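Local coordinates for Slr0280 protein (Synechocystis sp., PDB 5H3K), which is of unknown function but carries a phosphodiester glycosidase (NAGPA-type) domain and may cleave sugar phosphodiester linkages, at residues I506-M511 against A570-N575; G377-G382 against I534-N539; V298-R303 against I542-S547. All blocks are in the same frame, centred on the assembly; numbering follows the deposited sequence.

Contact 1: I506-M511 against A570-N575; sequences IDQGRM and AVNALN
Ile506 and Ala573 form an antiparallel hydrogen-bonded pair in which each backbone N donates to the other's O; the bond from Ala573 N to Ile506 O measures 2.9 Å, that from Ile506 N to Ala573 O is longer at 3.3 Å. Beyond this pair the strand turns back, and two further bonds take over. Gly509 N donates nearly straight to Val571 O (2.8 Å), in the carbonyl plane and on a lone pair. Gln508 N donates at 2.8 Å to the side-chain oxygen OD1 of Asn572, tilted 25° from the amide plane. With its CG anti to the carbonyl carbon (chi1 -66°), Asn572 swings the amide back to the turn, although its CB leads away. A leucine here would probably leave Gln508 N without its acceptor and the turn less firmly fixed.

Apolar contact lies on the face shared by Ile506 and Ala573. Their CB atoms meet at 3.9 Å, and Ile506 CD1 reaches Ala570 CB at 4.1 Å; Leu565 of helix 558-567 packs on this side.

Asp507-Arg510 is a type I' turn, as in tight beta hairpins, docked against a classic bulge in which Val571 and Asn572 both face Val536.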
# COMPACT_ATOMS: atom_id res chain seq x y z
N ILE A 506 -8.46 3.55 -18.14
CA ILE A 506 -8.74 2.63 -19.25
C ILE A 506 -10.06 1.90 -19.01
O ILE A 506 -10.33 1.45 -17.89
CB ILE A 506 -7.58 1.61 -19.42
CG1 ILE A 506 -6.24 2.33 -19.59
CG2 ILE A 506 -7.86 0.68 -20.60
CD1 ILE A 506 -5.03 1.42 -19.69
N ASP A 507 -10.87 1.78 -20.05
CA ASP A 507 -12.15 1.09 -19.93
C ASP A 507 -12.42 0.25 -21.17
O ASP A 507 -12.47 0.79 -22.28
CB ASP A 507 -13.29 2.08 -19.70
CG ASP A 507 -14.59 1.40 -19.31
OD1 ASP A 507 -15.33 0.95 -20.21
OD2 ASP A 507 -14.88 1.32 -18.10
N GLN A 508 -12.56 -1.06 -20.98
CA GLN A 508 -12.73 -2.03 -22.07
C GLN A 508 -11.70 -1.81 -23.16
O GLN A 508 -12.05 -1.72 -24.34
CB GLN A 508 -14.14 -1.96 -22.66
CG GLN A 508 -15.27 -1.84 -21.62
CD GLN A 508 -15.50 -3.10 -20.78
OE1 GLN A 508 -14.56 -3.76 -20.34
NE2 GLN A 508 -16.77 -3.41 -20.54
N GLY A 509 -10.44 -1.68 -22.75
CA GLY A 509 -9.33 -1.54 -23.68
C GLY A 509 -9.09 -0.15 -24.22
O GLY A 509 -8.07 0.09 -24.86
N ARG A 510 -10.02 0.77 -23.99
CA ARG A 510 -9.83 2.11 -24.55
C ARG A 510 -9.43 3.18 -23.54
O ARG A 510 -9.76 3.12 -22.34
CB ARG A 510 -11.00 2.55 -25.44
CG ARG A 510 -12.33 2.77 -24.76
CD ARG A 510 -13.31 3.51 -25.69
NE ARG A 510 -12.91 4.90 -25.90
CZ ARG A 510 -13.48 5.95 -25.32
NH1 ARG A 510 -14.50 5.78 -24.48
NH2 ARG A 510 -13.03 7.18 -25.56
N MET A 511 -8.67 4.16 -24.03
CA MET A 511 -8.19 5.25 -23.19
C MET A 511 -9.34 6.19 -22.95
O MET A 511 -9.93 6.71 -23.90
CB MET A 511 -7.05 5.99 -23.90
CG MET A 511 -5.89 5.10 -24.25
SD MET A 511 -5.03 4.52 -22.77
CE MET A 511 -3.32 4.75 -23.30
N ALA A 570 -3.46 -3.81 -19.26
CA ALA A 570 -4.69 -3.45 -18.57
C ALA A 570 -5.85 -3.30 -19.56
O ALA A 570 -5.73 -2.58 -20.55
CB ALA A 570 -4.51 -2.16 -17.78
N VAL A 571 -6.98 -3.96 -19.29
CA VAL A 571 -8.20 -3.70 -20.07
C VAL A 571 -9.12 -2.70 -19.37
O VAL A 571 -9.87 -1.98 -20.02
CB VAL A 571 -8.97 -4.99 -20.40
CG1 VAL A 571 -8.06 -5.96 -21.12
CG2 VAL A 571 -9.52 -5.63 -19.16
N ASN A 572 -9.07 -2.66 -18.04
CA ASN A 572 -9.72 -1.62 -17.25
C ASN A 572 -8.67 -1.16 -16.24
O ASN A 572 -7.94 -2.00 -15.74
CB ASN A 572 -10.93 -2.17 -16.49
CG ASN A 572 -12.06 -2.64 -17.41
OD1 ASN A 572 -12.46 -1.93 -18.33
ND2 ASN A 572 -12.59 -3.82 -17.13
N ALA A 573 -8.58 0.15 -15.96
CA ALA A 573 -7.57 0.67 -15.05
C ALA A 573 -8.08 1.92 -14.35
O ALA A 573 -8.65 2.81 -14.98
CB ALA A 573 -6.27 0.99 -15.82
N LEU A 574 -7.85 1.97 -13.04
CA LEU A 574 -8.25 3.09 -12.20
C LEU A 574 -7.00 3.69 -11.57
O LEU A 574 -6.22 2.98 -10.91
CB LEU A 574 -9.20 2.61 -11.09
CG LEU A 574 -9.54 3.61 -9.99
CD1 LEU A 574 -10.37 4.74 -10.57
CD2 LEU A 574 -10.31 2.87 -8.88
N ASN A 575 -6.82 4.99 -11.77
CA ASN A 575 -5.77 5.73 -11.09
C ASN A 575 -6.11 5.82 -9.61
O ASN A 575 -7.24 6.17 -9.26
CB ASN A 575 -5.60 7.13 -11.67
CG ASN A 575 -4.40 7.85 -11.09
OD1 ASN A 575 -3.25 7.39 -11.23
ND2 ASN A 575 -4.64 8.97 -10.39

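Contact 2: G377-G382 against I534-N539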
# COMPACT_ATOMS: atom_id res chain seq x y z
N GLY A 377 -14.56 -13.01 -7.36
CA GLY A 377 -13.54 -12.55 -8.28
C GLY A 377 -14.05 -11.69 -9.42
O GLY A 377 -13.30 -11.33 -10.32
N GLN A 378 -15.34 -11.35 -9.38
CA GLN A 378 -15.91 -10.47 -10.39
C GLN A 378 -15.67 -9.01 -10.04
O GLN A 378 -15.72 -8.64 -8.86
CB GLN A 378 -17.41 -10.72 -10.50
CG GLN A 378 -17.75 -12.13 -11.02
CD GLN A 378 -19.22 -12.43 -10.90
OE1 GLN A 378 -19.82 -12.27 -9.84
NE2 GLN A 378 -19.83 -12.85 -12.01
N THR A 379 -15.41 -8.20 -11.06
CA THR A 379 -15.15 -6.76 -10.88
C THR A 379 -16.00 -5.90 -11.81
O THR A 379 -16.53 -6.39 -12.81
CB THR A 379 -13.67 -6.39 -11.15
OG1 THR A 379 -13.34 -6.68 -12.51
CG2 THR A 379 -12.74 -7.16 -10.22
N THR A 380 -16.12 -4.62 -11.48
CA THR A 380 -16.68 -3.63 -12.39
C THR A 380 -15.96 -2.31 -12.17
O THR A 380 -15.46 -2.06 -11.07
CB THR A 380 -18.22 -3.44 -12.23
OG1 THR A 380 -18.75 -2.84 -13.41
CG2 THR A 380 -18.56 -2.54 -11.02
N PHE A 381 -15.88 -1.50 -13.22
CA PHE A 381 -15.22 -0.19 -13.17
C PHE A 381 -16.21 0.83 -13.72
O PHE A 381 -17.03 0.50 -14.59
CB PHE A 381 -13.97 -0.15 -14.05
CG PHE A 381 -12.79 -0.96 -13.53
CD1 PHE A 381 -12.80 -2.35 -13.54
CD2 PHE A 381 -11.63 -0.31 -13.11
CE1 PHE A 381 -11.70 -3.09 -13.08
CE2 PHE A 381 -10.52 -1.04 -12.67
CZ PHE A 381 -10.56 -2.44 -12.65
N GLY A 382 -16.14 2.06 -13.24
CA GLY A 382 -17.00 3.10 -13.79
C GLY A 382 -16.83 4.37 -13.01
O GLY A 382 -15.99 4.44 -12.13
N ILE A 534 -5.02 0.36 -9.76
CA ILE A 534 -5.55 -0.99 -9.75
C ILE A 534 -6.18 -1.25 -11.11
O ILE A 534 -6.92 -0.41 -11.64
CB ILE A 534 -6.55 -1.26 -8.60
CG1 ILE A 534 -7.07 -2.71 -8.68
CG2 ILE A 534 -7.71 -0.25 -8.61
CD1 ILE A 534 -7.72 -3.17 -7.40
N ALA A 535 -5.87 -2.41 -11.69
CA ALA A 535 -6.34 -2.72 -13.03
C ALA A 535 -6.72 -4.18 -13.13
O ALA A 535 -6.39 -5.00 -12.25
CB ALA A 535 -5.25 -2.39 -14.05
N VAL A 536 -7.45 -4.52 -14.19
CA VAL A 536 -7.66 -5.92 -14.51
C VAL A 536 -7.18 -6.20 -15.94
O VAL A 536 -7.36 -5.36 -16.83
CB VAL A 536 -9.13 -6.38 -14.32
CG1 VAL A 536 -9.57 -6.13 -12.88
CG2 VAL A 536 -10.04 -5.64 -15.28
N ASP A 537 -6.56 -7.35 -16.15
CA ASP A 537 -6.08 -7.76 -17.48
C ASP A 537 -7.11 -8.60 -18.25
O ASP A 537 -8.26 -8.72 -17.83
CB ASP A 537 -4.73 -8.49 -17.40
CG ASP A 537 -4.80 -9.84 -16.68
OD1 ASP A 537 -5.88 -10.47 -16.56
OD2 ASP A 537 -3.73 -10.30 -16.22
N ARG A 538 -6.67 -9.17 -19.38
CA ARG A 538 -7.51 -10.00 -20.26
C ARG A 538 -8.11 -11.21 -19.54
O ARG A 538 -9.22 -11.65 -19.87
CB ARG A 538 -6.68 -10.49 -21.44
CG ARG A 538 -5.59 -9.51 -21.89
CD ARG A 538 -6.13 -8.52 -22.92
NE ARG A 538 -5.17 -7.46 -23.20
CZ ARG A 538 -5.42 -6.43 -24.01
NH1 ARG A 538 -6.59 -6.32 -24.62
NH2 ARG A 538 -4.48 -5.50 -24.20
N ASN A 539 -7.37 -11.74 -18.58
CA ASN A 539 -7.75 -12.96 -17.89
C ASN A 539 -8.62 -12.67 -16.67
O ASN A 539 -9.08 -13.58 -15.98
CB ASN A 539 -6.50 -13.72 -17.46
CG ASN A 539 -5.46 -13.81 -18.56
OD1 ASN A 539 -4.31 -13.41 -18.38
ND2 ASN A 539 -5.87 -14.34 -19.72
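Thr379 and Phe381 are the two residues of 377-382 that reach Val536, and they show how strands of separate sheets can pack without pairing their backbones. Strand 379-382 crosses strand 534-536 at -118°, with the short axes 9.1 Å apart at closest approach, too far for backbone pairing.

Thr379 makes the first touch. Its side chain and that of Val536 reach toward each other tip to tip, OG1 lying 3.8 Å from Val536 CG1. The hydroxyl stands between the backbone N and the carbonyl carbon (chi1 63°), which leaves OG1, rather than the threonine methyl, to meet Val536 CG1 in van der Waals packing. On its own sheet Thr379 also packs against Trp373 of strand 369-373.

Two residues on, Phe381 carries the larger share. Its ring comes from the direction opposite to Val536 and is met at the edge: Val536 CG1 lies near the ring plane, 3.7 Å from CE1. The second methyl, Val536 CG2, also approaches CE1, at 3.8 Å, but lies well out of the ring plane. On another part of the edge, CE2 comes within 3.8 Å of Ile534 O, a carbonyl that also accepts from the backbone N of Leu574. CZ sits by Val536 CG1 and passes obliquely by Ala535 C at 4.2 Å. The ring is further enclosed by Ile371 of its own sheet and by Asn572 of the strand next to 531-536.

Such an arrangement is characteristic of face-to-face packing between two beta sheets: residues two apart on strand 379-392 project onto strand 531-536, joining the large mixed sheet to the antiparallel sheet by a steeply crossed, largely apolar interface.

Contact 3: V298-R303 against I542-S547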
# COMPACT_ATOMS: atom_id res chain seq x y z
N VAL A 298 2.03 -6.29 -8.54
CA VAL A 298 1.65 -7.57 -7.98
C VAL A 298 0.37 -7.96 -8.68
O VAL A 298 -0.58 -7.17 -8.74
CB VAL A 298 1.44 -7.53 -6.48
CG1 VAL A 298 0.97 -8.88 -5.99
CG2 VAL A 298 2.74 -7.11 -5.78
N THR A 299 0.36 -9.15 -9.26
CA THR A 299 -0.77 -9.61 -10.04
C THR A 299 -1.47 -10.73 -9.27
O THR A 299 -0.83 -11.67 -8.79
CB THR A 299 -0.35 -10.09 -11.44
OG1 THR A 299 0.22 -8.99 -12.17
CG2 THR A 299 -1.57 -10.62 -12.21
N ILE A 300 -2.78 -10.61 -9.14
CA ILE A 300 -3.53 -11.50 -8.27
C ILE A 300 -4.68 -12.10 -9.06
O ILE A 300 -5.44 -11.38 -9.70
CB ILE A 300 -4.14 -10.73 -7.07
CG1 ILE A 300 -3.05 -10.10 -6.19
CG2 ILE A 300 -5.03 -11.63 -6.24
CD1 ILE A 300 -2.96 -8.58 -6.32
N ASN A 301 -4.79 -13.43 -9.03
CA ASN A 301 -5.96 -14.10 -9.60
C ASN A 301 -7.05 -14.17 -8.55
O ASN A 301 -6.97 -14.99 -7.63
CB ASN A 301 -5.58 -15.51 -10.08
CG ASN A 301 -6.77 -16.26 -10.69
OD1 ASN A 301 -7.91 -15.81 -10.62
ND2 ASN A 301 -6.49 -17.43 -11.26
N PRO A 302 -8.09 -13.33 -8.68
CA PRO A 302 -9.11 -13.20 -7.64
C PRO A 302 -10.05 -14.41 -7.62
O PRO A 302 -10.95 -14.49 -6.79
CB PRO A 302 -9.87 -11.94 -8.07
CG PRO A 302 -9.80 -11.97 -9.56
CD PRO A 302 -8.45 -12.58 -9.90
N ARG A 303 -9.81 -15.34 -8.53
CA ARG A 303 -10.57 -16.59 -8.59
C ARG A 303 -9.83 -17.75 -7.92
O ARG A 303 -10.40 -18.83 -7.75
CB ARG A 303 -10.89 -16.95 -10.04
CG ARG A 303 -11.89 -16.01 -10.70
CD ARG A 303 -11.70 -15.95 -12.20
NE ARG A 303 -10.58 -15.09 -12.59
CZ ARG A 303 -9.55 -15.49 -13.32
NH1 ARG A 303 -9.48 -16.74 -13.75
NH2 ARG A 303 -8.58 -14.63 -13.63
N ILE A 542 -6.23 -9.25 -11.35
CA ILE A 542 -6.09 -7.89 -10.86
C ILE A 542 -4.62 -7.52 -10.78
O ILE A 542 -3.81 -8.31 -10.30
CB ILE A 542 -6.73 -7.76 -9.47
CG1 ILE A 542 -8.25 -7.97 -9.59
CG2 ILE A 542 -6.37 -6.41 -8.81
CD1 ILE A 542 -8.95 -8.19 -8.26
N ILE A 543 -4.27 -6.34 -11.27
CA ILE A 543 -2.89 -5.87 -11.16
C ILE A 543 -2.84 -4.64 -10.27
O ILE A 543 -3.58 -3.68 -10.48
CB ILE A 543 -2.29 -5.53 -12.54
CG1 ILE A 543 -2.60 -6.64 -13.54
CG2 ILE A 543 -0.78 -5.33 -12.44
CD1 ILE A 543 -2.39 -6.23 -14.98
N LEU A 544 -2.00 -4.69 -9.24
CA LEU A 544 -1.71 -3.52 -8.43
C LEU A 544 -0.40 -2.96 -8.95
O LEU A 544 0.58 -3.71 -9.11
CB LEU A 544 -1.59 -3.90 -6.95
CG LEU A 544 -2.75 -4.71 -6.35
CD1 LEU A 544 -2.50 -4.94 -4.87
CD2 LEU A 544 -4.08 -4.02 -6.55
N VAL A 545 -0.35 -1.66 -9.22
CA VAL A 545 0.78 -1.04 -9.92
C VAL A 545 1.32 0.19 -9.21
O VAL A 545 0.55 1.08 -8.83
CB VAL A 545 0.33 -0.58 -11.33
CG1 VAL A 545 1.52 -0.01 -12.12
CG2 VAL A 545 -0.32 -1.73 -12.09
N ALA A 546 2.63 0.25 -9.02
CA ALA A 546 3.31 1.43 -8.47
C ALA A 546 4.45 1.83 -9.39
O ALA A 546 5.32 1.01 -9.70
CB ALA A 546 3.86 1.13 -7.05
N SER A 547 4.45 3.09 -9.83
CA SER A 547 5.51 3.62 -10.67
C SER A 547 6.11 4.87 -10.04
O SER A 547 5.43 5.63 -9.36
CB SER A 547 5.00 3.94 -12.08
OG SER A 547 4.10 5.04 -12.04
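Ile300 and Ile542 are joined by a reciprocal pair of backbone hydrogen bonds, Ile300 N to Ile542 O and Ile542 N to Ile300 O, both 2.8 Å. The same pattern returns two residues along, where Leu544 N donates to Val298 O at 2.9 Å and Val298 N to Leu544 O at 3.0 Å. Between these hydrogen-bonded pairs lies the non-hydrogen-bonded pair Thr299-Ile543, whose CA atoms approach to 4.4 Å. Here the weaker CA-H...O contacts fill in, Thr299 CA lying 3.3 Å from Ile542 O. Within 298-303, Asn301 OD1 accepts from Arg303 N, forming an Asx turn as the chain leaves the strand, and the same oxygen sits over the centre of the Arg303 guanidinium.

Packing on the two faces differs in kind. Thr299 and Ile543 lie side by side and point the same way; with OG1 anti to the carbonyl carbon (chi1 -62°), the threonine turns its hydroxyl to the isoleucine, touching both CG2 and CG1. On the other face, Ile300 crosses diagonally to the next pair, setting CD1 3.9 Å from Leu544 CG and equally near its CD1 methyl. Past the end of the strand, the Pro302 ring slants over the tip of Ile542, with CB 3.9 Å from Ile542 CD1. Ile534 packs on both Ile542 and Leu544 from the next strand of the sheet.

The whole is a regular antiparallel ladder inside a sheet, joining strand 291-300 to strand 542-547, with an Asx turn finishing the earlier strand.

Overall arrangement
From the N terminus, strand 291-300 is the first to be used: contact 3 pairs it with 542-547 and so closes the longest loop of the three. Nested within that loop is contact 2, running from 377-382 to 534-539. Contact 1 opens later, at 506-511, inside both loops, but reaches its partner at 570-575 only after both have closed, so it crosses each of them. Contacts 1 and 3 are built into one antiparallel sheet, in which strand 531-536 lies between 542-547 and 572-576; contact 2 packs the mixed sheet onto that middle strand. Segments far apart in sequence thereby meet around strand 531-536.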